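Local atomic coordinates of thermospermine synthase (Medicago truncatula, PDB entry 6BQ6), a protein that probably transfers an aminopropyl group from decarboxylated S-adenosylmethionine to spermidine, giving thermospermine and methylthioadenosine. Residues E34-E37 and N38-W41; I133-E136 and V137-C141; Y192-T196 and K197-E201; N235-R238 and Q239-Y243. All coordinates share one frame; numbering follows the deposited sequence. Where two conformers were deposited one is given.

Contact 1. Residues E34-E37 and N38-W41; sequences EIEE and NLRW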
loop_
_atom_site.group_PDB
_atom_site.type_symbol
_atom_site.label_atom_id
_atom_site.label_comp_id
_atom_site.label_asym_id
_atom_site.label_seq_id
_atom_site.Cartn_x
_atom_site.Cartn_y
_atom_site.Cartn_z
ATOM N N GLU B 34 -6.698 6.288 3.228
ATOM C CA GLU B 34 -6.545 7.287 2.204
ATOM C C GLU B 34 -7.061 8.581 2.798
ATOM O O GLU B 34 -8.237 8.839 2.740
ATOM C CB GLU B 34 -7.339 6.910 0.937
ATOM C CG GLU B 34 -6.784 5.684 0.185
ATOM C CD GLU B 34 -6.949 5.762 -1.346
ATOM O OE1 GLU B 34 -5.989 5.378 -2.064
ATOM O OE2 GLU B 34 -8.021 6.217 -1.823
ATOM N N ILE B 35 -6.163 9.382 3.361
ATOM C CA ILE B 35 -6.488 10.747 3.822
ATOM C C ILE B 35 -7.099 11.583 2.676
ATOM O O ILE B 35 -8.135 12.228 2.847
ATOM C CB ILE B 35 -5.211 11.485 4.340
ATOM C CG1 ILE B 35 -4.562 10.755 5.523
ATOM C CG2 ILE B 35 -5.533 12.934 4.688
ATOM C CD1 ILE B 35 -5.537 10.243 6.561
ATOM N N GLU B 36 -6.408 11.594 1.549
ATOM C CA GLU B 36 -6.881 12.179 0.286
ATOM C C GLU B 36 -6.752 11.045 -0.724
ATOM O O GLU B 36 -6.045 10.068 -0.461
ATOM C CB GLU B 36 -5.983 13.354 -0.128
ATOM C CG GLU B 36 -5.641 14.368 0.971
ATOM C CD GLU B 36 -4.796 15.577 0.497
ATOM O OE1 GLU B 36 -4.920 16.639 1.154
ATOM O OE2 GLU B 36 -3.997 15.495 -0.494
ATOM N N GLU B 37 -7.343 11.153 -1.915
ATOM C CA GLU B 37 -7.054 10.131 -2.944
ATOM C C GLU B 37 -5.554 9.925 -3.263
ATOM O O GLU B 37 -5.168 8.843 -3.757
ATOM C CB GLU B 37 -7.796 10.415 -4.252
ATOM C CG GLU B 37 -7.510 11.744 -4.854
ATOM C CD GLU B 37 -8.088 11.856 -6.246
ATOM O OE1 GLU B 37 -9.314 11.635 -6.371
ATOM O OE2 GLU B 37 -7.313 12.164 -7.185
ATOM N N ASN B 38 -4.725 10.926 -2.979
ATOM C CA ASN B 38 -3.307 10.851 -3.293
ATOM C C ASN B 38 -2.370 10.748 -2.104
ATOM O O ASN B 38 -1.152 10.884 -2.266
ATOM C CB ASN B 38 -2.944 12.058 -4.123
ATOM C CG ASN B 38 -3.655 12.050 -5.457
ATOM O OD1 ASN B 38 -3.985 13.091 -5.995
ATOM N ND2 ASN B 38 -3.922 10.848 -5.975
ATOM N N LEU B 39 -2.927 10.486 -0.939
ATOM C CA LEU B 39 -2.129 10.396 0.247
ATOM C C LEU B 39 -2.587 9.281 1.181
ATOM O O LEU B 39 -3.706 9.230 1.525
ATOM C CB LEU B 39 -2.268 11.731 0.939
ATOM C CG LEU B 39 -1.432 12.140 2.097
ATOM C CD1 LEU B 39 0.032 12.168 1.699
ATOM C CD2 LEU B 39 -1.920 13.511 2.469
ATOM N N ARG B 40 -1.672 8.424 1.578
ATOM C CA ARG B 40 -2.028 7.305 2.417
ATOM C C ARG B 40 -1.244 7.320 3.700
ATOM O O ARG B 40 -0.087 7.642 3.710
ATOM C CB ARG B 40 -1.858 6.000 1.659
ATOM C CG ARG B 40 -3.038 5.758 0.751
ATOM C CD ARG B 40 -2.891 4.605 -0.243
ATOM N NE ARG B 40 -1.815 3.697 0.107
ATOM C CZ ARG B 40 -1.417 2.703 -0.681
ATOM N NH1 ARG B 40 -2.050 2.429 -1.830
ATOM N NH2 ARG B 40 -0.404 1.930 -0.285
ATOM N N TRP B 41 -1.916 6.969 4.773
ATOM C CA TRP B 41 -1.343 7.060 6.105
ATOM C C TRP B 41 -1.556 5.686 6.700
ATOM O O TRP B 41 -2.726 5.265 6.775
ATOM C CB TRP B 41 -2.160 8.110 6.817
ATOM C CG TRP B 41 -1.903 8.462 8.193
ATOM C CD1 TRP B 41 -2.860 8.610 9.177
ATOM C CD2 TRP B 41 -0.669 8.875 8.765
ATOM N NE1 TRP B 41 -2.278 9.104 10.320
ATOM C CE2 TRP B 41 -0.937 9.265 10.097
ATOM C CE3 TRP B 41 0.631 8.983 8.281
ATOM C CZ2 TRP B 41 0.050 9.704 10.945
ATOM C CZ3 TRP B 41 1.617 9.407 9.121
ATOM C CH2 TRP B 41 1.323 9.760 10.464
#
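I35 and W41 supply the main apolar touch across this turn: the two side chains run side by side in the same direction, with I35 CG1 3.8 Å from W41 CB, while the end of I35 reaches the indole obliquely. The other branch, CG2, stands anti to the backbone N and faces L39, coming 4.3 Å from its CD2. E36 adds the carbon part of its chain to the same leucine.

On the other sheet face E34 and R40 also meet through carbon, E34 CG lying 3.8 Å from R40 CG. Their charged ends do not meet; the guanidinium instead forms a salt bridge with E32 of the third subunit and a cation-pi contact with W30 of the second.

Among backbone bonds, L39 N donates to E36 O over 3.2 Å with a nearly straight N-H...O angle of 172°, closing a type I turn from E36 to L39. E34 CA adds a CA-H...O contact to L39 O at 3.5 Å.

I35 and E36 both stand opposite L39, so the ladder slips by one residue: this is a classic beta bulge beside the turn of an antiparallel hairpin, whose strand 39-45 continues the sheet into the second subunit.

Contact 2. Residues I133-E136 and V137-C141; sequences IDEE and VVEFC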
loop_
_atom_site.group_PDB
_atom_site.type_symbol
_atom_site.label_atom_id
_atom_site.label_comp_id
_atom_site.label_asym_id
_atom_site.label_seq_id
_atom_site.Cartn_x
_atom_site.Cartn_y
_atom_site.Cartn_z
ATOM N N ILE B 133 -27.457 9.312 15.731
ATOM C CA ILE B 133 -28.408 8.635 14.885
ATOM C C ILE B 133 -28.188 7.120 14.884
ATOM O O ILE B 133 -29.095 6.395 14.565
ATOM C CB ILE B 133 -28.406 9.234 13.483
ATOM C CG1 ILE B 133 -29.759 8.988 12.841
ATOM C CG2 ILE B 133 -27.210 8.740 12.664
ATOM C CD1 ILE B 133 -30.126 9.996 11.776
ATOM N N ASP B 134 -26.997 6.652 15.253
ATOM C CA ASP B 134 -26.619 5.244 15.069
ATOM C C ASP B 134 -26.458 4.587 16.402
ATOM O O ASP B 134 -25.408 4.634 17.018
ATOM C CB ASP B 134 -25.345 5.112 14.214
ATOM C CG ASP B 134 -25.090 3.685 13.755
ATOM O OD1 ASP B 134 -25.765 2.751 14.247
ATOM O OD2 ASP B 134 -24.278 3.507 12.839
ATOM N N GLU B 135 -27.531 3.938 16.855
ATOM C CA GLU B 135 -27.500 3.260 18.127
ATOM C C GLU B 135 -26.438 2.173 18.184
ATOM O O GLU B 135 -25.894 1.872 19.249
ATOM C CB GLU B 135 -28.880 2.652 18.406
ATOM C CG GLU B 135 -29.009 2.074 19.803
ATOM C CD GLU B 135 -30.455 1.747 20.142
ATOM O OE1 GLU B 135 -31.197 1.395 19.198
ATOM O OE2 GLU B 135 -30.839 1.843 21.339
ATOM N N GLU B 136 -26.096 1.589 17.048
ATOM C CA GLU B 136 -25.096 0.492 17.071
ATOM C C GLU B 136 -23.730 1.018 17.398
ATOM O O GLU B 136 -22.982 0.366 18.110
ATOM C CB GLU B 136 -25.120 -0.294 15.770
ATOM C CG GLU B 136 -26.364 -1.189 15.737
ATOM C CD GLU B 136 -26.362 -2.194 14.606
ATOM O OE1 GLU B 136 -25.268 -2.667 14.258
ATOM O OE2 GLU B 136 -27.470 -2.494 14.076
ATOM N N VAL B 137 -23.428 2.245 16.985
ATOM C CA VAL B 137 -22.138 2.865 17.355
ATOM C C VAL B 137 -22.121 3.129 18.865
ATOM O O VAL B 137 -21.150 2.835 19.536
ATOM C CB VAL B 137 -21.878 4.156 16.578
ATOM C CG1 VAL B 137 -20.679 4.931 17.172
ATOM C CG2 VAL B 137 -21.655 3.849 15.101
ATOM N N VAL B 138 -23.210 3.675 19.407
ATOM C CA VAL B 138 -23.281 3.971 20.840
ATOM C C VAL B 138 -23.082 2.701 21.627
ATOM O O VAL B 138 -22.301 2.652 22.579
ATOM C CB VAL B 138 -24.628 4.608 21.237
ATOM C CG1 VAL B 138 -24.739 4.748 22.745
ATOM C CG2 VAL B 138 -24.708 5.963 20.569
ATOM N N GLU B 139 -23.826 1.679 21.243
ATOM C CA GLU B 139 -23.785 0.431 22.014
ATOM C C GLU B 139 -22.421 -0.248 21.891
ATOM O O GLU B 139 -21.910 -0.790 22.877
ATOM C CB GLU B 139 -24.928 -0.468 21.584
ATOM C CG GLU B 139 -26.291 0.026 22.087
ATOM C CD GLU B 139 -26.431 -0.001 23.622
ATOM O OE1 GLU B 139 -25.825 -0.862 24.302
ATOM O OE2 GLU B 139 -27.087 0.889 24.169
ATOM N N PHE B 140 -21.824 -0.166 20.698
ATOM C CA PHE B 140 -20.483 -0.698 20.488
ATOM C C PHE B 140 -19.502 -0.014 21.435
ATOM O O PHE B 140 -18.749 -0.667 22.146
ATOM C CB PHE B 140 -20.048 -0.483 19.058
ATOM C CG PHE B 140 -18.707 -1.070 18.764
ATOM C CD1 PHE B 140 -18.592 -2.402 18.508
ATOM C CD2 PHE B 140 -17.583 -0.314 18.842
ATOM C CE1 PHE B 140 -17.353 -2.972 18.301
ATOM C CE2 PHE B 140 -16.322 -0.869 18.613
ATOM C CZ PHE B 140 -16.213 -2.196 18.337
ATOM N N CYS B 141 -19.522 1.316 21.438
ATOM C CA CYS B 141 -18.559 2.075 22.247
ATOM C C CYS B 141 -18.824 1.923 23.737
ATOM O O CYS B 141 -17.907 1.869 24.516
ATOM C CB CYS B 141 -18.539 3.527 21.814
ATOM S SG CYS B 141 -17.890 3.706 20.147
#
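D134 lays its carboxylate across the side chain of V137, the two running at about a right angle to each other. The V137 CG2 methyl is the part that touches, 3.5 Å from D134 OD2, and the placement follows from torsions on both sides: D134 turns CG anti to its backbone N (chi1 -168°), and V137 sets CG2 next to its own N, facing back toward the aspartate. The other oxygen, OD1, accepts from E136 N at 3.1 Å, met from above the carboxylate plane, while OD2 is held by S54 OG and Q57 NE2 of the same chain.

D134 is therefore the N-cap of helix 135-144, which follows strand 127-132 in the Rossmann-like sheet of the catalytic domain. D132, at the end of that strand, and Q57 are both adenosine-binding residues, so the cap sits among the residues of the nucleoside pocket. With an alanine in place of D134, E136 N would probably lose its capping acceptor, and S54 and Q57 the oxygen they share.

Further along, E139 N donates to E135 O and F140 N to E136 O, both at 2.9 Å, whereas V137 N and V138 N make only weak bonds to D134 O. On the exposed flank E135 and E139 lie alongside each other, CG to CG 4.1 Å. E139 bends at chi2 (-65°), and the two carboxylates, planes 70° apart, keep OE2 4.8 Å from OE2, close enough that some mutual repulsion is probable. F140 swings its ring away from this turn, onto I59, L61 and L71.

Contact 3. Residues Y192-T196 and K197-E201; sequences YKLYT and KDFYE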
loop_
_atom_site.group_PDB
_atom_site.type_symbol
_atom_site.label_atom_id
_atom_site.label_comp_id
_atom_site.label_asym_id
_atom_site.label_seq_id
_atom_site.Cartn_x
_atom_site.Cartn_y
_atom_site.Cartn_z
ATOM N N TYR B 192 -25.139 16.912 6.726
ATOM C CA TYR B 192 -24.911 18.151 6.043
ATOM C C TYR B 192 -25.876 19.236 6.546
ATOM O O TYR B 192 -25.498 20.398 6.725
ATOM C CB TYR B 192 -25.071 17.969 4.526
ATOM C CG TYR B 192 -24.945 19.265 3.812
ATOM C CD1 TYR B 192 -26.064 20.052 3.562
ATOM C CD2 TYR B 192 -23.702 19.741 3.413
ATOM C CE1 TYR B 192 -25.964 21.274 2.937
ATOM C CE2 TYR B 192 -23.589 20.957 2.750
ATOM C CZ TYR B 192 -24.721 21.720 2.536
ATOM O OH TYR B 192 -24.642 22.904 1.924
ATOM N N LYS B 193 -27.119 18.847 6.758
ATOM C CA LYS B 193 -28.128 19.819 7.179
ATOM C C LYS B 193 -27.835 20.484 8.527
ATOM O O LYS B 193 -28.340 21.577 8.801
ATOM C CB LYS B 193 -29.511 19.212 7.166
ATOM C CG LYS B 193 -29.720 18.112 8.181
ATOM C CD LYS B 193 -31.119 17.573 8.015
ATOM C CE LYS B 193 -31.438 16.591 9.117
ATOM N NZ LYS B 193 -30.948 15.244 8.763
ATOM N N LEU B 194 -27.018 19.828 9.347
ATOM C CA LEU B 194 -26.670 20.344 10.653
ATOM C C LEU B 194 -25.526 21.358 10.627
ATOM O O LEU B 194 -25.038 21.768 11.678
ATOM C CB LEU B 194 -26.363 19.187 11.575
ATOM C CG LEU B 194 -27.465 18.123 11.653
ATOM C CD1 LEU B 194 -27.036 16.873 12.443
ATOM C CD2 LEU B 194 -28.739 18.625 12.214
ATOM N N TYR B 195 -25.107 21.766 9.425
ATOM C CA TYR B 195 -24.069 22.770 9.235
ATOM C C TYR B 195 -24.597 23.956 8.409
ATOM O O TYR B 195 -23.840 24.839 8.054
ATOM C CB TYR B 195 -22.865 22.147 8.517
ATOM C CG TYR B 195 -22.113 21.111 9.276
ATOM C CD1 TYR B 195 -22.444 19.773 9.203
ATOM C CD2 TYR B 195 -21.005 21.469 10.021
ATOM C CE1 TYR B 195 -21.706 18.802 9.889
ATOM C CE2 TYR B 195 -20.291 20.515 10.725
ATOM C CZ TYR B 195 -20.610 19.197 10.627
ATOM O OH TYR B 195 -19.852 18.311 11.306
ATOM N N THR B 196 -25.897 23.993 8.118
ATOM C CA THR B 196 -26.379 25.078 7.282
ATOM C C THR B 196 -26.732 26.332 8.096
ATOM O O THR B 196 -27.109 26.249 9.290
ATOM C CB THR B 196 -27.602 24.651 6.450
ATOM O OG1 THR B 196 -28.652 24.251 7.325
ATOM C CG2 THR B 196 -27.269 23.501 5.559
ATOM N N LYS B 197 -26.718 27.463 7.393
ATOM C CA LYS B 197 -27.097 28.748 7.946
ATOM C C LYS B 197 -28.488 28.672 8.544
ATOM O O LYS B 197 -28.709 29.073 9.690
ATOM C CB LYS B 197 -27.045 29.853 6.901
ATOM C CG LYS B 197 -27.432 31.217 7.433
ATOM C CD LYS B 197 -27.441 32.277 6.325
ATOM C CE LYS B 197 -27.640 33.676 6.911
ATOM N NZ LYS B 197 -29.051 33.933 7.296
ATOM N N ASP B 198 -29.422 28.136 7.774
ATOM C CA ASP B 198 -30.805 28.052 8.256
ATOM C C ASP B 198 -30.958 27.136 9.468
ATOM O O ASP B 198 -31.737 27.454 10.380
ATOM C CB ASP B 198 -31.734 27.596 7.155
ATOM C CG ASP B 198 -32.151 28.737 6.218
ATOM O OD1 ASP B 198 -31.741 29.907 6.401
ATOM O OD2 ASP B 198 -32.917 28.443 5.268
ATOM N N PHE B 199 -30.239 26.009 9.489
ATOM C CA PHE B 199 -30.212 25.167 10.694
ATOM C C PHE B 199 -29.766 25.964 11.927
ATOM O O PHE B 199 -30.431 25.976 12.975
ATOM C CB PHE B 199 -29.345 23.914 10.489
ATOM C CG PHE B 199 -29.125 23.133 11.758
ATOM C CD1 PHE B 199 -30.175 22.421 12.327
ATOM C CD2 PHE B 199 -27.962 23.262 12.441
ATOM C CE1 PHE B 199 -30.014 21.755 13.519
ATOM C CE2 PHE B 199 -27.774 22.586 13.619
ATOM C CZ PHE B 199 -28.808 21.846 14.168
ATOM N N TYR B 200 -28.648 26.644 11.795
ATOM C CA TYR B 200 -28.091 27.375 12.923
ATOM C C TYR B 200 -29.014 28.472 13.371
ATOM O O TYR B 200 -29.240 28.607 14.560
ATOM C CB TYR B 200 -26.758 27.977 12.557
ATOM C CG TYR B 200 -25.625 27.023 12.320
ATOM C CD1 TYR B 200 -25.427 25.884 13.127
ATOM C CD2 TYR B 200 -24.677 27.305 11.344
ATOM C CE1 TYR B 200 -24.340 25.029 12.913
ATOM C CE2 TYR B 200 -23.588 26.479 11.154
ATOM C CZ TYR B 200 -23.419 25.335 11.945
ATOM O OH TYR B 200 -22.319 24.516 11.740
ATOM N N GLU B 201 -29.566 29.228 12.408
ATOM C CA GLU B 201 -30.428 30.368 12.723
ATOM C C GLU B 201 -31.778 29.978 13.268
ATOM O O GLU B 201 -32.229 30.591 14.218
ATOM C CB GLU B 201 -30.629 31.272 11.494
ATOM C CG GLU B 201 -31.119 32.685 11.853
ATOM C CD GLU B 201 -31.247 33.579 10.631
ATOM O OE1 GLU B 201 -31.733 34.736 10.798
ATOM O OE2 GLU B 201 -30.845 33.129 9.520
HETATM O O HOH W 1 -22.579 22.086 12.929
HETATM O O HOH W 2 -21.256 25.194 9.193
#
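L194 and F199 form the dense side of this corner. F199 points toward the preceding turn and its ring meets L194. L194 CA sits over a face, 3.9 Å from the ring centroid and 22° off the normal, in a CH-pi contact. L194 CD2 also lies over a face of the ring, 3.6 Å from F199 CE1. T196 closes the packing from another direction: chi1 of 60° holds OG1 between the backbone N and the carbonyl carbon, where it accepts from F199 N at 3.2 Å.

That bond makes T196 the N-cap of helix 197-204, which follows a short 3-10 turn, 192-194, in the catalytic domain. Y200 N then donates to T196 O, a main-chain bond of the helix's opening turn. K193 sends its amine away from the helix to a salt bridge with D163, an adenosine-binding residue.

At the hydroxyl end of Y200, by contrast, waters take over: OH stays 3.7 Å from Y195 CD2, and two waters bridge it to the main chain, one donating to L194 O and the other to Y195 O, each at 2.8 Å. On the partly exposed flank, K197 NZ salt-bridges E201 OE2 at 3.0 Å.

Contact 4. Residues N235-R238 and Q239-Y243; sequences NTLR and QVFKY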
loop_
_atom_site.group_PDB
_atom_site.type_symbol
_atom_site.label_atom_id
_atom_site.label_comp_id
_atom_site.label_asym_id
_atom_site.label_seq_id
_atom_site.Cartn_x
_atom_site.Cartn_y
_atom_site.Cartn_z
ATOM N N ASN B 235 -17.268 30.587 8.070
ATOM C CA ASN B 235 -18.053 31.621 7.409
ATOM C C ASN B 235 -19.550 31.462 7.592
ATOM O O ASN B 235 -20.267 32.461 7.723
ATOM C CB ASN B 235 -17.711 31.724 5.924
ATOM C CG ASN B 235 -18.274 33.006 5.296
ATOM O OD1 ASN B 235 -18.061 34.101 5.830
ATOM N ND2 ASN B 235 -19.039 32.870 4.190
ATOM N N THR B 236 -20.023 30.224 7.581
ATOM C CA THR B 236 -21.444 29.963 7.789
ATOM C C THR B 236 -21.830 30.456 9.172
ATOM O O THR B 236 -22.811 31.203 9.346
ATOM C CB THR B 236 -21.786 28.493 7.549
ATOM O OG1 THR B 236 -21.384 28.115 6.217
ATOM C CG2 THR B 236 -23.268 28.248 7.710
ATOM N N LEU B 237 -21.029 30.104 10.190
ATOM C CA LEU B 237 -21.313 30.594 11.536
ATOM C C LEU B 237 -21.228 32.119 11.670
ATOM O O LEU B 237 -21.979 32.696 12.444
ATOM C CB LEU B 237 -20.419 29.901 12.564
ATOM C CG LEU B 237 -20.777 28.443 12.832
ATOM C CD1 LEU B 237 -19.636 27.707 13.520
ATOM C CD2 LEU B 237 -22.041 28.334 13.632
ATOM N N ARG B 238 -20.332 32.766 10.918
ATOM C CA ARG B 238 -20.171 34.220 10.965
ATOM C C ARG B 238 -21.451 34.909 10.459
ATOM O O ARG B 238 -21.771 36.059 10.826
ATOM C CB ARG B 238 -18.935 34.602 10.105
ATOM C CG ARG B 238 -18.571 36.055 10.125
ATOM C CD ARG B 238 -17.150 36.287 9.598
ATOM N NE ARG B 238 -16.898 35.748 8.248
ATOM C CZ ARG B 238 -15.898 36.154 7.447
ATOM N NH1 ARG B 238 -15.698 35.610 6.251
ATOM N NH2 ARG B 238 -15.092 37.122 7.856
ATOM N N GLN B 239 -22.233 34.195 9.674
ATOM C CA GLN B 239 -23.530 34.766 9.201
ATOM C C GLN B 239 -24.637 34.746 10.247
ATOM O O GLN B 239 -25.718 35.310 10.025
ATOM C CB GLN B 239 -24.072 33.981 7.990
ATOM C CG GLN B 239 -23.126 33.779 6.828
ATOM C CD GLN B 239 -22.389 35.029 6.449
ATOM O OE1 GLN B 239 -23.015 36.084 6.228
ATOM N NE2 GLN B 239 -21.068 34.950 6.362
ATOM N N VAL B 240 -24.454 33.998 11.329
ATOM C CA VAL B 240 -25.501 33.746 12.289
ATOM C C VAL B 240 -25.204 34.312 13.672
ATOM O O VAL B 240 -26.103 34.773 14.344
ATOM C CB VAL B 240 -25.760 32.228 12.410
ATOM C CG1 VAL B 240 -26.853 31.889 13.418
ATOM C CG2 VAL B 240 -26.080 31.631 11.033
ATOM N N PHE B 241 -23.980 34.137 14.161
ATOM C CA PHE B 241 -23.614 34.560 15.505
ATOM C C PHE B 241 -22.656 35.732 15.460
ATOM O O PHE B 241 -21.857 35.857 14.514
ATOM C CB PHE B 241 -22.859 33.407 16.217
ATOM C CG PHE B 241 -23.716 32.220 16.541
ATOM C CD1 PHE B 241 -24.453 32.191 17.711
ATOM C CD2 PHE B 241 -23.785 31.143 15.686
ATOM C CE1 PHE B 241 -25.254 31.099 18.012
ATOM C CE2 PHE B 241 -24.556 30.057 15.981
ATOM C CZ PHE B 241 -25.295 30.023 17.151
ATOM N N LYS B 242 -22.688 36.564 16.505
ATOM C CA LYS B 242 -21.845 37.747 16.566
ATOM C C LYS B 242 -20.394 37.462 16.760
ATOM O O LYS B 242 -19.565 38.060 16.086
ATOM C CB LYS B 242 -22.290 38.683 17.670
ATOM C CG LYS B 242 -21.500 39.980 17.639
ATOM C CD LYS B 242 -22.161 41.153 18.273
ATOM C CE LYS B 242 -21.266 42.374 18.130
ATOM N NZ LYS B 242 -21.150 42.853 16.716
ATOM N N TYR B 243 -20.098 36.533 17.673
ATOM C CA TYR B 243 -18.728 36.217 18.036
ATOM C C TYR B 243 -18.419 34.785 17.572
ATOM O O TYR B 243 -19.136 33.847 17.934
ATOM C CB TYR B 243 -18.575 36.335 19.533
ATOM C CG TYR B 243 -18.939 37.689 20.061
ATOM C CD1 TYR B 243 -18.100 38.769 19.890
ATOM C CD2 TYR B 243 -20.145 37.883 20.729
ATOM C CE1 TYR B 243 -18.462 40.032 20.373
ATOM C CE2 TYR B 243 -20.510 39.123 21.206
ATOM C CZ TYR B 243 -19.684 40.181 21.032
ATOM O OH TYR B 243 -20.142 41.396 21.568
HETATM O O HOH W 3 -20.356 37.412 12.980
#
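L237 O is gripped by two backbone donors from the chain leaving the helix, V240 N and F241 N, each at 3.0 Å. Two residues earlier, N235 O takes the side-chain amide of Q239: NE2 donates at 2.9 Å, with the oxygen close to the amide plane of the glutamine. Q239 gets there by bending, chi2 -46°, which folds its chain back over the end of the helix instead of letting it run outward. The backbone N of the same residue gives its main bond to T236 O and only a weak one to N235 O.

The asparagine has a second task. R238 approaches N235 OD1 side-on with two nitrogens, NH1 at 2.8 Å and NE at 3.1 Å, and the oxygen lies near the guanidinium plane in both bonds. NE arrives in the carbonyl plane of the amide, NH1 from above it. N235 ND2 meanwhile donates to H314 O, and R238 NH1 also reaches N310 O. Were N235 an alanine, R238 NE would probably lose this acceptor and the arginine be freer to turn, with H314 O losing its donor.

On the buried side, L237 and F241 lie alongside each other, L237 CD2 3.8 Å from F241 CE2, and L237 continues onto F214 of the central sheet. A water lies within bonding distance of both R238 O and F241 O. The Q239 amide thus supplies a donor to N235 O where helix 230-238 ends, and a water probably helps at R238 O as the chain turns toward strand 243-251.

Contacts 3 and 4 form one packed unit, their centres 11 Å apart: Y200 CE2 rests 3.5 Å from L237 CD2, and T236 CG2 lies 3.5 Å from Y195 O, so helix 230-238 backs the start of helix 197-204. Contact 2 comes within about 6 Å of contact 3 at the nearest atoms, and both border the adenosine site, through D134 beside Q57 and K193 beside D163. Contact 1 stands apart in the tetramerisation domain, its centre about 27 Å from contact 2's. Even so, a bound thermospermine lies about 4 Å from the I35 side chain, and one about 6 Å from that of V137 and 7 Å from that of Y195; contact 4 lies away from the annotated sites.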